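PDB 6QIX: P43 from Trichuris muris, which is the whipworm's major secreted protein, tethering to matrix and inhibiting interleukin-13 function. Local coordinates for residues A[332-346]-A[349-362]. Numbering follows the deposited sequence.
Sequences NCKEVGDKCKCCCHP and PNKDGTACVVKEYC
The imidazole of His345 meets Lys359 and Tyr361 at its edge, while CB of its own neighbour, Pro346, sits over the centre of one face. NZ of Lys359 donates to His345 ND1 at 2.8 Å, only 14° out of the ring plane. The lysine chain runs extended beyond CG and crosses the histidine at about a right angle, with its CE also in plane. Tyr361 OH approaches His345 CE1 at 3.3 Å, and a hydrogen bond between His345 NE2 and Lys127 O helps fix the ring's rotation. Lys359 N donates to Pro346 O at 2.9 Å in an almost linear hydrogen bond (176°); a cis peptide precedes Pro346. Cys362 SG, disulfide-linked to Cys131, packs 3.7 Å from Pro346 CB.

The example illustrates how a disulfide-rich secreted protein joins a three-stranded antiparallel sheet, whose hairpin 331–344 reverses through a type II' turn, to the two-stranded pair 347–349 and 356–358. Cys343 and Cys356 bond across them (chi3 -91°). Beside this bridge, the Pro349 ring lies against the hairpin backbone, its CG 3.4 Å from Lys341 O. Farther along, Val336 CG2 touches Gly353 CA at 4.1 Å, and a water links Lys334 NZ to Lys351 O.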
loop_
_atom_site.group_PDB
_atom_site.type_symbol
_atom_site.label_atom_id
_atom_site.label_comp_id
_atom_site.label_asym_id
_atom_site.label_seq_id
_atom_site.Cartn_x
_atom_site.Cartn_y
_atom_site.Cartn_z
ATOM N N ASN A 332 -5.544 -10.116 -10.951
ATOM C CA ASN A 332 -6.943 -10.311 -11.288
ATOM C C ASN A 332 -6.958 -11.046 -12.617
ATOM O O ASN A 332 -6.195 -10.688 -13.532
ATOM C CB ASN A 332 -7.679 -8.988 -11.430
ATOM C CG ASN A 332 -7.230 -7.963 -10.403
ATOM O OD1 ASN A 332 -7.815 -7.866 -9.322
ATOM N ND2 ASN A 332 -6.160 -7.192 -10.743
ATOM N N CYS A 333 -7.813 -12.063 -12.732
ATOM C CA CYS A 333 -7.878 -12.859 -13.947
ATOM C C CYS A 333 -9.304 -12.934 -14.485
ATOM O O CYS A 333 -10.279 -12.882 -13.732
ATOM C CB CYS A 333 -7.397 -14.306 -13.714
ATOM S SG CYS A 333 -5.786 -14.512 -12.959
ATOM N N LYS A 334 -9.405 -13.015 -15.805
ATOM C CA LYS A 334 -10.623 -13.395 -16.499
ATOM C C LYS A 334 -10.424 -14.771 -17.106
ATOM O O LYS A 334 -9.382 -15.060 -17.700
ATOM C CB LYS A 334 -10.979 -12.397 -17.600
ATOM C CG LYS A 334 -11.515 -11.101 -17.096
ATOM C CD LYS A 334 -12.177 -10.315 -18.226
ATOM C CE LYS A 334 -13.044 -9.221 -17.614
ATOM N NZ LYS A 334 -14.185 -9.797 -16.832
ATOM N N GLU A 335 -11.446 -15.615 -17.001
ATOM C CA GLU A 335 -11.415 -16.917 -17.649
ATOM C C GLU A 335 -11.828 -16.738 -19.106
ATOM O O GLU A 335 -12.900 -16.192 -19.372
ATOM C CB GLU A 335 -12.374 -17.877 -16.932
ATOM C CG GLU A 335 -12.220 -19.319 -17.366
ATOM C CD GLU A 335 -13.044 -20.278 -16.552
ATOM O OE1 GLU A 335 -13.209 -20.074 -15.335
ATOM O OE2 GLU A 335 -13.485 -21.265 -17.142
ATOM N N VAL A 336 -10.961 -17.124 -20.048
ATOM C CA VAL A 336 -11.241 -16.967 -21.471
ATOM C C VAL A 336 -10.983 -18.314 -22.114
ATOM O O VAL A 336 -9.844 -18.796 -22.142
ATOM C CB VAL A 336 -10.406 -15.856 -22.137
ATOM C CG1 VAL A 336 -10.813 -15.783 -23.612
ATOM C CG2 VAL A 336 -10.648 -14.525 -21.432
ATOM N N GLY A 337 -12.047 -18.944 -22.617
ATOM C CA GLY A 337 -11.893 -20.300 -23.096
ATOM C C GLY A 337 -11.372 -21.211 -22.008
ATOM O O GLY A 337 -11.896 -21.258 -20.896
ATOM N N ASP A 338 -10.338 -21.969 -22.328
ATOM C CA ASP A 338 -9.733 -22.894 -21.382
ATOM C C ASP A 338 -8.585 -22.265 -20.585
ATOM O O ASP A 338 -7.859 -22.982 -19.886
ATOM C CB ASP A 338 -9.214 -24.119 -22.131
ATOM C CG ASP A 338 -8.338 -23.739 -23.322
ATOM O OD1 ASP A 338 -7.428 -24.533 -23.652
ATOM O OD2 ASP A 338 -8.565 -22.647 -23.919
ATOM N N LYS A 339 -8.410 -20.954 -20.661
ATOM C CA LYS A 339 -7.247 -20.324 -20.040
ATOM C C LYS A 339 -7.637 -19.212 -19.085
ATOM O O LYS A 339 -8.727 -18.682 -19.137
ATOM C CB LYS A 339 -6.292 -19.733 -21.086
ATOM C CG LYS A 339 -5.777 -20.742 -22.124
ATOM C CD LYS A 339 -4.839 -21.739 -21.467
ATOM C CE LYS A 339 -4.236 -22.705 -22.473
ATOM N NZ LYS A 339 -3.414 -23.728 -21.755
ATOM N N CYS A 340 -6.678 -18.806 -18.251
ATOM C CA CYS A 340 -6.830 -17.671 -17.362
ATOM C C CYS A 340 -5.991 -16.535 -17.906
ATOM O O CYS A 340 -4.812 -16.740 -18.144
ATOM C CB CYS A 340 -6.332 -18.007 -15.943
ATOM S SG CYS A 340 -7.247 -19.392 -15.190
ATOM N N LYS A 341 -6.575 -15.352 -18.067
ATOM C CA LYS A 341 -5.884 -14.169 -18.590
ATOM C C LYS A 341 -5.744 -13.163 -17.459
ATOM O O LYS A 341 -6.750 -12.660 -16.939
ATOM C CB LYS A 341 -6.676 -13.574 -19.748
ATOM C CG LYS A 341 -6.882 -14.569 -20.908
ATOM C CD LYS A 341 -5.569 -14.774 -21.703
ATOM C CE LYS A 341 -5.855 -15.705 -22.873
ATOM N NZ LYS A 341 -4.682 -15.895 -23.731
ATOM N N CYS A 342 -4.500 -12.874 -17.052
ATOM C CA CYS A 342 -4.278 -12.232 -15.761
ATOM C C CYS A 342 -3.401 -10.995 -15.884
ATOM O O CYS A 342 -2.446 -10.974 -16.655
ATOM C CB CYS A 342 -3.613 -13.192 -14.765
ATOM S SG CYS A 342 -4.519 -14.765 -14.558
ATOM N N CYS A 343 -3.720 -10.007 -15.061
ATOM C CA CYS A 343 -2.933 -8.789 -14.906
ATOM C C CYS A 343 -2.764 -8.444 -13.424
ATOM O O CYS A 343 -3.605 -8.780 -12.586
ATOM C CB CYS A 343 -3.624 -7.571 -15.590
ATOM S SG CYS A 343 -4.165 -7.820 -17.289
ATOM N N CYS A 344 -1.706 -7.712 -13.095
ATOM C CA CYS A 344 -1.500 -7.363 -11.676
ATOM C C CYS A 344 -1.792 -5.896 -11.371
ATOM O O CYS A 344 -1.547 -4.995 -12.177
ATOM C CB CYS A 344 -0.070 -7.693 -11.208
ATOM S SG CYS A 344 0.253 -9.467 -11.134
ATOM N N HIS A 345 -2.323 -5.671 -10.190
ATOM C CA HIS A 345 -2.610 -4.347 -9.685
ATOM C C HIS A 345 -1.399 -3.437 -9.911
ATOM O O HIS A 345 -0.274 -3.817 -9.551
ATOM C CB HIS A 345 -2.937 -4.466 -8.184
ATOM C CG HIS A 345 -3.371 -3.185 -7.559
ATOM N ND1 HIS A 345 -4.643 -2.691 -7.724
ATOM C CD2 HIS A 345 -2.692 -2.261 -6.836
ATOM C CE1 HIS A 345 -4.755 -1.549 -7.075
ATOM N NE2 HIS A 345 -3.580 -1.260 -6.532
ATOM N N PRO A 346 -1.598 -2.201 -10.401
ATOM C CA PRO A 346 -2.885 -1.487 -10.569
ATOM C C PRO A 346 -3.576 -1.698 -11.927
ATOM O O PRO A 346 -4.455 -0.924 -12.322
ATOM C CB PRO A 346 -2.489 -0.023 -10.417
ATOM C CG PRO A 346 -1.101 0.014 -10.997
ATOM C CD PRO A 346 -0.448 -1.304 -10.544
ATOM N N PRO A 349 -7.461 -7.117 -16.340
ATOM C CA PRO A 349 -7.764 -7.478 -17.737
ATOM C C PRO A 349 -8.847 -6.568 -18.296
ATOM O O PRO A 349 -9.787 -6.182 -17.588
ATOM C CB PRO A 349 -8.225 -8.937 -17.658
ATOM C CG PRO A 349 -7.684 -9.456 -16.342
ATOM C CD PRO A 349 -7.668 -8.249 -15.405
ATOM N N ASN A 350 -8.715 -6.240 -19.591
ATOM C CA ASN A 350 -9.798 -5.600 -20.328
ATOM C C ASN A 350 -10.954 -6.609 -20.524
ATOM O O ASN A 350 -10.901 -7.758 -20.091
ATOM C CB ASN A 350 -9.261 -5.024 -21.648
ATOM C CG ASN A 350 -8.890 -6.081 -22.654
ATOM O OD1 ASN A 350 -8.974 -7.282 -22.386
ATOM N ND2 ASN A 350 -8.430 -5.631 -23.834
ATOM N N LYS A 351 -12.011 -6.158 -21.203
ATOM C CA LYS A 351 -13.292 -6.855 -21.207
ATOM C C LYS A 351 -13.197 -8.207 -21.887
ATOM O O LYS A 351 -13.822 -9.170 -21.430
ATOM C CB LYS A 351 -14.328 -5.953 -21.883
ATOM C CG LYS A 351 -14.822 -4.760 -20.974
ATOM C CD LYS A 351 -13.684 -4.025 -20.208
ATOM C CE LYS A 351 -12.648 -3.341 -21.139
ATOM N NZ LYS A 351 -11.931 -2.208 -20.453
ATOM N N ASP A 352 -12.430 -8.309 -22.973
ATOM C CA ASP A 352 -12.289 -9.582 -23.651
ATOM C C ASP A 352 -11.042 -10.351 -23.248
ATOM O O ASP A 352 -10.800 -11.430 -23.801
ATOM C CB ASP A 352 -12.385 -9.407 -25.174
ATOM C CG ASP A 352 -11.275 -8.619 -25.788
ATOM O OD1 ASP A 352 -10.378 -8.168 -25.058
ATOM O OD2 ASP A 352 -11.317 -8.463 -27.064
ATOM N N GLY A 353 -10.323 -9.901 -22.217
ATOM C CA GLY A 353 -9.200 -10.676 -21.751
ATOM C C GLY A 353 -8.033 -10.717 -22.709
ATOM O O GLY A 353 -7.272 -11.681 -22.699
ATOM N N THR A 354 -7.850 -9.674 -23.509
ATOM C CA THR A 354 -6.783 -9.647 -24.503
ATOM C C THR A 354 -5.647 -8.704 -24.131
ATOM O O THR A 354 -4.562 -8.795 -24.729
ATOM C CB THR A 354 -7.312 -9.219 -25.872
ATOM O OG1 THR A 354 -7.941 -7.940 -25.771
ATOM C CG2 THR A 354 -8.296 -10.271 -26.423
ATOM N N ALA A 355 -5.861 -7.819 -23.159
ATOM C CA ALA A 355 -4.854 -6.823 -22.805
ATOM C C ALA A 355 -5.100 -6.338 -21.384
ATOM O O ALA A 355 -6.148 -6.585 -20.787
ATOM C CB ALA A 355 -4.853 -5.621 -23.755
ATOM N N CYS A 356 -4.099 -5.641 -20.854
ATOM C CA CYS A 356 -4.139 -5.101 -19.502
ATOM C C CYS A 356 -4.384 -3.600 -19.540
ATOM O O CYS A 356 -3.750 -2.868 -20.329
ATOM C CB CYS A 356 -2.827 -5.380 -18.763
ATOM S SG CYS A 356 -2.498 -7.148 -18.451
ATOM N N VAL A 357 -5.288 -3.138 -18.668
ATOM C CA VAL A 357 -5.679 -1.738 -18.607
ATOM C C VAL A 357 -5.633 -1.276 -17.159
ATOM O O VAL A 357 -5.756 -2.086 -16.233
ATOM C CB VAL A 357 -7.093 -1.504 -19.181
ATOM C CG1 VAL A 357 -7.142 -1.881 -20.609
ATOM C CG2 VAL A 357 -8.150 -2.294 -18.410
ATOM N N VAL A 358 -5.430 0.036 -16.964
ATOM C CA VAL A 358 -5.312 0.574 -15.604
ATOM C C VAL A 358 -6.690 0.584 -14.975
ATOM O O VAL A 358 -7.689 0.922 -15.636
ATOM C CB VAL A 358 -4.703 1.985 -15.612
ATOM C CG1 VAL A 358 -4.637 2.548 -14.196
ATOM C CG2 VAL A 358 -3.315 1.933 -16.221
ATOM N N LYS A 359 -6.773 0.155 -13.717
ATOM C CA LYS A 359 -8.028 0.251 -12.986
ATOM C C LYS A 359 -8.523 1.700 -12.917
ATOM O O LYS A 359 -7.735 2.647 -12.787
ATOM C CB LYS A 359 -7.835 -0.317 -11.593
ATOM C CG LYS A 359 -7.692 -1.836 -11.537
ATOM C CD LYS A 359 -7.586 -2.302 -10.060
ATOM C CE LYS A 359 -7.130 -3.772 -9.969
ATOM N NZ LYS A 359 -6.857 -4.190 -8.515
ATOM N N GLU A 360 -9.853 1.876 -12.996
ATOM C CA GLU A 360 -10.386 3.218 -13.204
ATOM C C GLU A 360 -9.992 4.162 -12.072
ATOM O O GLU A 360 -9.659 5.329 -12.318
ATOM C CB GLU A 360 -11.904 3.192 -13.351
ATOM C CG GLU A 360 -12.456 4.537 -13.751
ATOM C CD GLU A 360 -12.158 4.920 -15.204
ATOM O OE1 GLU A 360 -11.748 4.046 -16.026
ATOM O OE2 GLU A 360 -12.371 6.120 -15.536
ATOM N N TYR A 361 -10.030 3.686 -10.826
ATOM C CA TYR A 361 -9.757 4.600 -9.726
ATOM C C TYR A 361 -8.278 4.934 -9.623
ATOM O O TYR A 361 -7.933 5.850 -8.878
ATOM C CB TYR A 361 -10.265 4.042 -8.378
ATOM C CG TYR A 361 -9.624 2.761 -7.907
ATOM C CD1 TYR A 361 -8.418 2.758 -7.204
ATOM C CD2 TYR A 361 -10.232 1.544 -8.149
ATOM C CE1 TYR A 361 -7.851 1.590 -6.801
ATOM C CE2 TYR A 361 -9.673 0.377 -7.723
ATOM C CZ TYR A 361 -8.486 0.400 -7.064
ATOM O OH TYR A 361 -7.934 -0.786 -6.638
ATOM N N CYS A 362 -7.414 4.248 -10.375
ATOM C CA CYS A 362 -5.986 4.552 -10.372
ATOM C C CYS A 362 -5.562 5.502 -11.475
ATOM O O CYS A 362 -4.419 5.961 -11.458
ATOM C CB CYS A 362 -5.124 3.290 -10.533
ATOM S SG CYS A 362 -4.975 2.319 -9.052
HETATM O O HOH W 1 -15.628 -10.013 -19.201
HETATM O O HOH W 2 -5.526 -13.237 -25.063
#